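Local coordinates for putative methyltransferase (Porphyromonas gingivalis, PDB 3LL7), which is of unproven activity but probably transfers methyl groups from S-adenosylmethionine to a substrate not yet identified, at residues A[228-233]-A[298-303]; A[277-282]-A[305-310]; A[363-368]-A[381-386]. All blocks are in the same frame, centred on the assembly; numbering follows the deposited sequence.

How the contacts relate
The contacts run from the large ten-stranded sheet out to the far end of the C-terminal sheet. Contact 1 seats helix 299-304 on strand 225-233 of the large sheet. Contact 2, its centre about 15 Å from that of contact 1, ties helix 276-281 to the start of the next helix, 307-314. Their segments alternate along the chain, and L301 packs on A306 and V310. Contact 3 comes last, on strand 364-368, one of the two edge strands of the seven-stranded sheet, its centre about 25 Å from that of contact 1 and about 31 Å from that of contact 2. Contacts 1 and 2 thus join the large sheet to the ferredoxin-like region; contact 3 is internal to the THUMP-like one.

Contact 1: residues A[228-233]-A[298-303]; sequences LHVVAA and HTALLK
V230 and A232 on strand 225-233 present their methyl groups to the first turn of helix 299-304. A300 sits between them: its CB lies 3.9 Å from V230 CG1 and the same distance from A232 CB. V230 CG1 also rests against the helix backbone, 3.6 Å from A300 O, and against the lysine stem, 3.8 Å from K303 CG. That branch is swung anti to the backbone N (chi1 178°), which directs it at A300 O and the K303 stem, and the V230 and K303 side chains cross nearly at right angles. At the other end A232 CB comes 3.7 Å from T299 OG1.

The axes of strand and helix approach to 7.7 Å, running roughly antiparallel at 147°, a spacing consistent with the alanines at the interface. At the helix start, H298 occupies the N-cap position: its ND1 accepts a weak, bent bond from A300 N, which lies in plane at the ring edge, while L301 CD1 lies over one ring face, toward its rim. Further out, L215 of helix 215-221 touches both V230 and K303. The strand itself is held in the large sheet by backbone bonds from V230 to H259 and I261.

No hydrogen bond joins the two segments. K303 lends only its aliphatic stem here and carries its ammonium group on to the carbonyls of P211 and I213. The contact thus packs the first helix of the ferredoxin-like region on the large sheet by van der Waals contact, its nearby polar bonds, the weak H298 cap and the K303 ammonium, lying outside it.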
loop_
_atom_site.group_PDB
_atom_site.type_symbol
_atom_site.label_atom_id
_atom_site.label_comp_id
_atom_site.label_asym_id
_atom_site.label_seq_id
_atom_site.Cartn_x
_atom_site.Cartn_y
_atom_site.Cartn_z
ATOM N N LEU A 228 9.589 -10.663 -2.100
ATOM C CA LEU A 228 8.463 -9.858 -2.564
ATOM C C LEU A 228 7.556 -9.611 -1.347
ATOM O O LEU A 228 7.212 -10.542 -0.627
ATOM C CB LEU A 228 7.724 -10.601 -3.704
ATOM C CG LEU A 228 6.587 -9.862 -4.421
ATOM C CD1 LEU A 228 6.337 -10.396 -5.814
ATOM C CD2 LEU A 228 5.257 -9.937 -3.568
ATOM N N HIS A 229 7.199 -8.357 -1.100
ATOM C CA HIS A 229 6.386 -8.029 0.065
ATOM C C HIS A 229 5.027 -7.532 -0.423
ATOM O O HIS A 229 4.969 -6.658 -1.313
ATOM C CB HIS A 229 7.045 -6.915 0.878
ATOM C CG HIS A 229 8.290 -7.345 1.596
ATOM N ND1 HIS A 229 8.525 -7.030 2.914
ATOM C CD2 HIS A 229 9.360 -8.068 1.184
ATOM C CE1 HIS A 229 9.686 -7.540 3.286
ATOM N NE2 HIS A 229 10.211 -8.177 2.253
ATOM N N VAL A 230 3.950 -8.062 0.157
ATOM C CA VAL A 230 2.605 -7.573 -0.146
ATOM C C VAL A 230 2.193 -6.731 1.040
ATOM O O VAL A 230 2.098 -7.249 2.176
ATOM C CB VAL A 230 1.594 -8.734 -0.350
ATOM C CG1 VAL A 230 0.182 -8.174 -0.609
ATOM C CG2 VAL A 230 2.075 -9.638 -1.482
ATOM N N VAL A 231 2.078 -5.423 0.825
ATOM C CA VAL A 231 1.945 -4.513 1.986
ATOM C C VAL A 231 0.557 -3.876 2.053
ATOM O O VAL A 231 0.176 -3.096 1.155
ATOM C CB VAL A 231 3.039 -3.405 1.943
ATOM C CG1 VAL A 231 2.938 -2.482 3.164
ATOM C CG2 VAL A 231 4.459 -4.040 1.848
ATOM N N ALA A 232 -0.186 -4.193 3.108
ATOM C CA ALA A 232 -1.477 -3.557 3.342
ATOM C C ALA A 232 -1.373 -2.505 4.463
ATOM O O ALA A 232 -0.549 -2.651 5.381
ATOM C CB ALA A 232 -2.529 -4.590 3.687
ATOM N N ALA A 233 -2.184 -1.456 4.334
ATOM C CA ALA A 233 -2.373 -0.379 5.335
ATOM C C ALA A 233 -3.803 0.133 5.194
ATOM O O ALA A 233 -4.360 0.148 4.090
ATOM C CB ALA A 233 -1.378 0.753 5.107
ATOM N N HIS A 298 -6.555 -11.175 6.450
ATOM C CA HIS A 298 -6.465 -9.790 5.956
ATOM C C HIS A 298 -6.156 -9.722 4.459
ATOM O O HIS A 298 -5.833 -10.734 3.821
ATOM C CB HIS A 298 -5.526 -8.940 6.804
ATOM C CG HIS A 298 -4.105 -9.419 6.846
ATOM N ND1 HIS A 298 -3.304 -9.515 5.725
ATOM C CD2 HIS A 298 -3.320 -9.754 7.896
ATOM C CE1 HIS A 298 -2.094 -9.916 6.085
ATOM N NE2 HIS A 298 -2.079 -10.064 7.396
ATOM N N THR A 299 -6.261 -8.532 3.890
ATOM C CA THR A 299 -6.175 -8.376 2.438
ATOM C C THR A 299 -4.814 -8.718 1.847
ATOM O O THR A 299 -4.733 -9.147 0.687
ATOM C CB THR A 299 -6.582 -6.947 1.988
ATOM O OG1 THR A 299 -5.756 -5.958 2.605
ATOM C CG2 THR A 299 -8.078 -6.697 2.359
ATOM N N ALA A 300 -3.759 -8.528 2.627
ATOM C CA ALA A 300 -2.408 -8.825 2.126
ATOM C C ALA A 300 -2.229 -10.339 2.004
ATOM O O ALA A 300 -1.616 -10.819 1.027
ATOM C CB ALA A 300 -1.327 -8.210 3.035
ATOM N N LEU A 301 -2.748 -11.092 2.971
ATOM C CA LEU A 301 -2.712 -12.558 2.859
ATOM C C LEU A 301 -3.450 -13.063 1.620
ATOM O O LEU A 301 -2.969 -13.924 0.911
ATOM C CB LEU A 301 -3.289 -13.246 4.080
ATOM C CG LEU A 301 -2.222 -13.419 5.161
ATOM C CD1 LEU A 301 -2.886 -13.797 6.424
ATOM C CD2 LEU A 301 -1.168 -14.505 4.763
ATOM N N LEU A 302 -4.647 -12.511 1.404
ATOM C CA LEU A 302 -5.450 -12.849 0.235
ATOM C C LEU A 302 -4.729 -12.550 -1.080
ATOM O O LEU A 302 -4.696 -13.391 -1.974
ATOM C CB LEU A 302 -6.799 -12.104 0.295
ATOM C CG LEU A 302 -7.769 -12.573 1.388
ATOM C CD1 LEU A 302 -8.976 -11.601 1.474
ATOM C CD2 LEU A 302 -8.224 -13.995 1.154
ATOM N N LYS A 303 -4.156 -11.356 -1.191
ATOM C CA LYS A 303 -3.448 -10.969 -2.405
ATOM C C LYS A 303 -2.202 -11.847 -2.628
ATOM O O LYS A 303 -1.885 -12.176 -3.769
ATOM C CB LYS A 303 -3.035 -9.494 -2.321
ATOM C CG LYS A 303 -2.116 -9.040 -3.471
ATOM C CD LYS A 303 -2.813 -9.049 -4.847
ATOM C CE LYS A 303 -1.838 -8.700 -5.950
ATOM N NZ LYS A 303 -2.505 -8.660 -7.298
#

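Contact 2: residues A[277-282]-A[305-310]; sequences EEERSI and GAFKTV
The carboxylate of E279 reaches into the start of helix 307-314 and takes three bonds there. K308 N gives OE2 a nearly straight one, 2.8 Å with an N-H...O angle of 172°, on the syn lone pair. OE1 accepts twice from T309: T309 N lies 2.8 Å from OE1 on the syn side and the hydroxyl OG1 2.7 Å from OE1 on the anti side, both somewhat out of the carboxylate plane. A bend at chi2 (65°) turns the E279 carboxylate toward these donors, and the three bonds should fix its rotation. In return, K308 NZ donates to E279 O, 2.9 Å away and in the carbonyl plane, near the C-terminal end of helix 276-281.

The carboxylate thus binds two successive main-chain N-H groups near the beginning of helix 307-314, where the positive end of the helix dipole would probably stabilise its charge. It joins the helix that follows strand 272-274 to one within the ferredoxin-like region.

Around this polar centre, I282 CD1 packs 3.8 Å from T309 OG1, and T309 CG2 lies 3.6 Å from E278 OE2, in a carboxylate that also pairs with R313. F272 backs T309 from strand 272-274, while G305 CA lies over one face of the F307 ring, toward its rim.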
loop_
_atom_site.group_PDB
_atom_site.type_symbol
_atom_site.label_atom_id
_atom_site.label_comp_id
_atom_site.label_asym_id
_atom_site.label_seq_id
_atom_site.Cartn_x
_atom_site.Cartn_y
_atom_site.Cartn_z
ATOM N N GLU A 277 6.062 -22.443 -3.599
ATOM C CA GLU A 277 6.358 -23.876 -3.538
ATOM C C GLU A 277 5.655 -24.497 -2.334
ATOM O O GLU A 277 5.074 -25.586 -2.439
ATOM C CB GLU A 277 7.858 -24.148 -3.436
ATOM C CG GLU A 277 8.181 -25.623 -3.333
ATOM C CD GLU A 277 9.652 -25.901 -3.191
ATOM O OE1 GLU A 277 10.384 -25.069 -2.631
ATOM O OE2 GLU A 277 10.085 -26.974 -3.650
ATOM N N GLU A 278 5.760 -23.821 -1.186
ATOM C CA GLU A 278 5.106 -24.294 0.037
ATOM C C GLU A 278 3.610 -24.317 -0.164
ATOM O O GLU A 278 2.965 -25.345 0.076
ATOM C CB GLU A 278 5.489 -23.416 1.244
ATOM C CG GLU A 278 4.741 -23.776 2.534
ATOM C CD GLU A 278 5.125 -22.845 3.661
ATOM O OE1 GLU A 278 5.663 -21.740 3.362
ATOM O OE2 GLU A 278 4.909 -23.214 4.832
ATOM N N GLU A 279 3.034 -23.198 -0.608
ATOM C CA GLU A 279 1.588 -23.134 -0.874
ATOM C C GLU A 279 1.101 -24.269 -1.766
ATOM O O GLU A 279 0.080 -24.859 -1.498
ATOM C CB GLU A 279 1.205 -21.786 -1.499
ATOM C CG GLU A 279 -0.293 -21.595 -1.862
ATOM C CD GLU A 279 -1.265 -21.573 -0.671
ATOM O OE1 GLU A 279 -0.831 -21.355 0.484
ATOM O OE2 GLU A 279 -2.498 -21.721 -0.899
ATOM N N ARG A 280 1.857 -24.557 -2.823
ATOM C CA ARG A 280 1.435 -25.584 -3.789
ATOM C C ARG A 280 1.585 -27.016 -3.273
ATOM O O ARG A 280 0.804 -27.887 -3.640
ATOM C CB ARG A 280 2.252 -25.418 -5.069
ATOM C CG ARG A 280 1.676 -24.322 -5.938
ATOM C CD ARG A 280 2.690 -23.715 -6.898
ATOM N NE ARG A 280 2.228 -22.382 -7.269
ATOM C CZ ARG A 280 2.756 -21.634 -8.228
ATOM N NH1 ARG A 280 3.774 -22.086 -8.952
ATOM N NH2 ARG A 280 2.246 -20.433 -8.470
ATOM N N SER A 281 2.592 -27.214 -2.419
ATOM C CA SER A 281 3.009 -28.530 -1.903
ATOM C C SER A 281 2.154 -29.066 -0.754
ATOM O O SER A 281 2.045 -30.274 -0.561
ATOM C CB SER A 281 4.461 -28.466 -1.435
ATOM O OG SER A 281 4.566 -27.952 -0.115
ATOM N N ILE A 282 1.576 -28.155 0.019
ATOM C CA ILE A 282 0.676 -28.469 1.118
ATOM C C ILE A 282 -0.688 -28.941 0.620
ATOM O O ILE A 282 -1.172 -28.478 -0.420
ATOM C CB ILE A 282 0.466 -27.153 1.951
ATOM C CG1 ILE A 282 1.723 -26.884 2.795
ATOM C CG2 ILE A 282 -0.842 -27.180 2.773
ATOM C CD1 ILE A 282 1.659 -25.429 3.445
ATOM N N GLY A 305 -1.788 -14.872 -1.737
ATOM C CA GLY A 305 -2.285 -16.199 -2.084
ATOM C C GLY A 305 -1.909 -17.319 -1.132
ATOM O O GLY A 305 -1.853 -18.485 -1.560
ATOM N N ALA A 306 -1.692 -16.996 0.142
ATOM C CA ALA A 306 -1.328 -17.994 1.158
ATOM C C ALA A 306 -2.578 -18.730 1.696
ATOM O O ALA A 306 -2.711 -18.920 2.905
ATOM C CB ALA A 306 -0.586 -17.304 2.347
ATOM N N PHE A 307 -3.457 -19.162 0.798
ATOM C CA PHE A 307 -4.776 -19.707 1.188
ATOM C C PHE A 307 -4.654 -20.971 2.051
ATOM O O PHE A 307 -5.279 -21.081 3.140
ATOM C CB PHE A 307 -5.585 -20.014 -0.081
ATOM C CG PHE A 307 -5.754 -18.819 -1.032
ATOM C CD1 PHE A 307 -6.305 -17.604 -0.589
ATOM C CD2 PHE A 307 -5.394 -18.934 -2.369
ATOM C CE1 PHE A 307 -6.470 -16.502 -1.469
ATOM C CE2 PHE A 307 -5.543 -17.838 -3.274
ATOM C CZ PHE A 307 -6.085 -16.623 -2.810
ATOM N N LYS A 308 -3.857 -21.921 1.571
ATOM C CA LYS A 308 -3.624 -23.173 2.275
ATOM C C LYS A 308 -2.579 -23.024 3.362
ATOM O O LYS A 308 -2.712 -23.606 4.455
ATOM C CB LYS A 308 -3.215 -24.254 1.274
ATOM C CG LYS A 308 -4.303 -24.539 0.259
ATOM C CD LYS A 308 -3.662 -24.983 -1.073
ATOM C CE LYS A 308 -2.947 -26.274 -0.967
ATOM N NZ LYS A 308 -2.126 -26.581 -2.227
ATOM N N THR A 309 -1.520 -22.251 3.076
ATOM C CA THR A 309 -0.425 -22.130 4.039
ATOM C C THR A 309 -0.897 -21.586 5.403
ATOM O O THR A 309 -0.434 -22.038 6.439
ATOM C CB THR A 309 0.707 -21.263 3.465
ATOM O OG1 THR A 309 1.127 -21.849 2.214
ATOM C CG2 THR A 309 1.938 -21.289 4.371
ATOM N N VAL A 310 -1.820 -20.643 5.401
ATOM C CA VAL A 310 -2.300 -20.110 6.679
ATOM C C VAL A 310 -2.911 -21.250 7.514
ATOM O O VAL A 310 -2.654 -21.364 8.718
ATOM C CB VAL A 310 -3.305 -18.955 6.499
ATOM C CG1 VAL A 310 -3.913 -18.533 7.881
ATOM C CG2 VAL A 310 -2.651 -17.745 5.827
#

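Contact 3: residues A[363-368]-A[381-386]; sequences ASISCR and SKMADG
In the THUMP-like region, the edge strand 364-368 of the seven-stranded sheet receives the loop that leaves helix 374-381 on its way to strand 389-395. The path from 364-368 through the helix to the neighbouring parallel strand 389-395 makes a beta-alpha-beta crossover, and this contact lies where the returning loop passes the beginning of the first strand. A363 N donates to A384 O across 2.9 Å, with an N-H...O angle of 161° and the donor tilted 17° from the carbonyl plane. It is the sole hydrogen bond between the two segments. The loop stays close beyond it, D385 CA lying 3.7 Å from A363 O. G386 then follows with positive phi (96°), a backbone shape that would push a CB against the preceding carbonyl oxygen.

Near that bond, the selenomethionine M383 turns its side chain toward the strand. The bend at chi2 brings SE to 4.0 Å from A363 N, and CE turns away from A363, while CG approaches the A363 methyl. L356 and V360 touch M383 from the loop before strand 364-368, and L391 does so from the adjacent strand; L377 of the crossover helix meets I365.

R378, on that helix, binds both partners: its NH2 donates to A363 O and its NH1 to M383 O, so one guanidinium spans strand and loop. I365 CD1 lies 4.2 Å from M383 CB.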
loop_
_atom_site.group_PDB
_atom_site.type_symbol
_atom_site.label_atom_id
_atom_site.label_comp_id
_atom_site.label_asym_id
_atom_site.label_seq_id
_atom_site.Cartn_x
_atom_site.Cartn_y
_atom_site.Cartn_z
ATOM N N ALA A 363 -26.336 -5.763 12.180
ATOM C CA ALA A 363 -25.048 -6.434 11.951
ATOM C C ALA A 363 -24.245 -5.836 10.818
ATOM O O ALA A 363 -24.795 -5.265 9.904
ATOM C CB ALA A 363 -25.260 -7.935 11.662
ATOM N N SER A 364 -22.926 -6.008 10.883
ATOM C CA SER A 364 -22.063 -5.851 9.724
ATOM C C SER A 364 -22.279 -7.091 8.872
ATOM O O SER A 364 -22.645 -8.132 9.396
ATOM C CB SER A 364 -20.589 -5.802 10.169
ATOM O OG SER A 364 -20.400 -4.648 10.992
ATOM N N ILE A 365 -22.103 -6.962 7.561
ATOM C CA ILE A 365 -22.267 -8.123 6.653
ATOM C C ILE A 365 -21.022 -8.297 5.801
ATOM O O ILE A 365 -20.518 -7.310 5.209
ATOM C CB ILE A 365 -23.500 -7.970 5.764
ATOM C CG1 ILE A 365 -24.752 -8.002 6.675
ATOM C CG2 ILE A 365 -23.558 -9.105 4.654
ATOM C CD1 ILE A 365 -26.061 -7.545 5.971
ATOM N N SER A 366 -20.546 -9.543 5.740
ATOM C CA SER A 366 -19.412 -9.896 4.887
ATOM C C SER A 366 -19.776 -11.135 4.077
ATOM O O SER A 366 -20.718 -11.873 4.427
ATOM C CB SER A 366 -18.147 -10.146 5.747
ATOM O OG SER A 366 -17.652 -8.913 6.281
ATOM N N CYS A 367 -19.065 -11.333 2.970
ATOM C CA CYS A 367 -19.234 -12.530 2.146
ATOM C C CYS A 367 -17.882 -13.075 1.718
ATOM O O CYS A 367 -16.958 -12.281 1.396
ATOM C CB CYS A 367 -20.068 -12.193 0.911
ATOM S SG CYS A 367 -21.775 -11.879 1.329
ATOM N N ARG A 368 -17.745 -14.395 1.777
ATOM C CA ARG A 368 -16.554 -15.106 1.284
ATOM C C ARG A 368 -17.028 -16.350 0.587
ATOM O O ARG A 368 -17.180 -17.402 1.241
ATOM C CB ARG A 368 -15.575 -15.509 2.408
ATOM C CG ARG A 368 -14.938 -14.339 3.175
ATOM C CD ARG A 368 -13.875 -13.662 2.324
ATOM N NE ARG A 368 -13.367 -12.470 2.987
ATOM C CZ ARG A 368 -12.676 -11.523 2.380
ATOM N NH1 ARG A 368 -12.384 -11.643 1.075
ATOM N NH2 ARG A 368 -12.264 -10.461 3.080
ATOM N N SER A 381 -32.442 -8.757 3.156
ATOM C CA SER A 381 -32.834 -9.108 4.539
ATOM C C SER A 381 -33.378 -7.924 5.358
ATOM O O SER A 381 -33.938 -8.133 6.436
ATOM C CB SER A 381 -31.657 -9.738 5.288
ATOM O OG SER A 381 -30.583 -8.816 5.419
ATOM N N LYS A 382 -33.231 -6.706 4.842
ATOM C CA LYS A 382 -33.593 -5.465 5.559
ATOM C C LYS A 382 -32.832 -5.304 6.876
ATOM O O LYS A 382 -33.336 -4.739 7.841
ATOM C CB LYS A 382 -35.123 -5.352 5.728
ATOM C CG LYS A 382 -35.851 -5.303 4.342
ATOM C CD LYS A 382 -37.395 -5.375 4.431
ATOM C CE LYS A 382 -37.953 -4.443 5.446
ATOM N NZ LYS A 382 -37.714 -3.017 5.076
HETATM N N MSE A 383 -31.580 -5.755 6.887
HETATM C CA MSE A 383 -30.810 -5.798 8.123
HETATM C C MSE A 383 -30.215 -4.428 8.414
HETATM O O MSE A 383 -29.524 -3.849 7.593
HETATM C CB MSE A 383 -29.702 -6.852 7.988
HETATM C CG MSE A 383 -28.772 -6.916 9.156
HETATM SE SE MSE A 383 -29.704 -7.465 10.757
HETATM C CE MSE A 383 -30.525 -9.094 10.111
ATOM N N ALA A 384 -30.479 -3.897 9.593
ATOM C CA ALA A 384 -29.854 -2.633 9.990
ATOM C C ALA A 384 -28.346 -2.833 10.136
ATOM O O ALA A 384 -27.911 -3.918 10.536
ATOM C CB ALA A 384 -30.444 -2.178 11.306
ATOM N N ASP A 385 -27.565 -1.805 9.812
ATOM C CA ASP A 385 -26.133 -1.864 10.035
ATOM C C ASP A 385 -25.826 -1.457 11.465
ATOM O O ASP A 385 -26.722 -1.027 12.206
ATOM C CB ASP A 385 -25.372 -0.996 9.035
ATOM C CG ASP A 385 -25.734 0.456 9.141
ATOM O OD1 ASP A 385 -26.537 0.797 10.039
ATOM O OD2 ASP A 385 -25.220 1.254 8.326
ATOM N N GLY A 386 -24.565 -1.611 11.850
ATOM C CA GLY A 386 -24.126 -1.274 13.185
ATOM C C GLY A 386 -24.115 -2.486 14.089
ATOM O O GLY A 386 -24.403 -3.627 13.665
#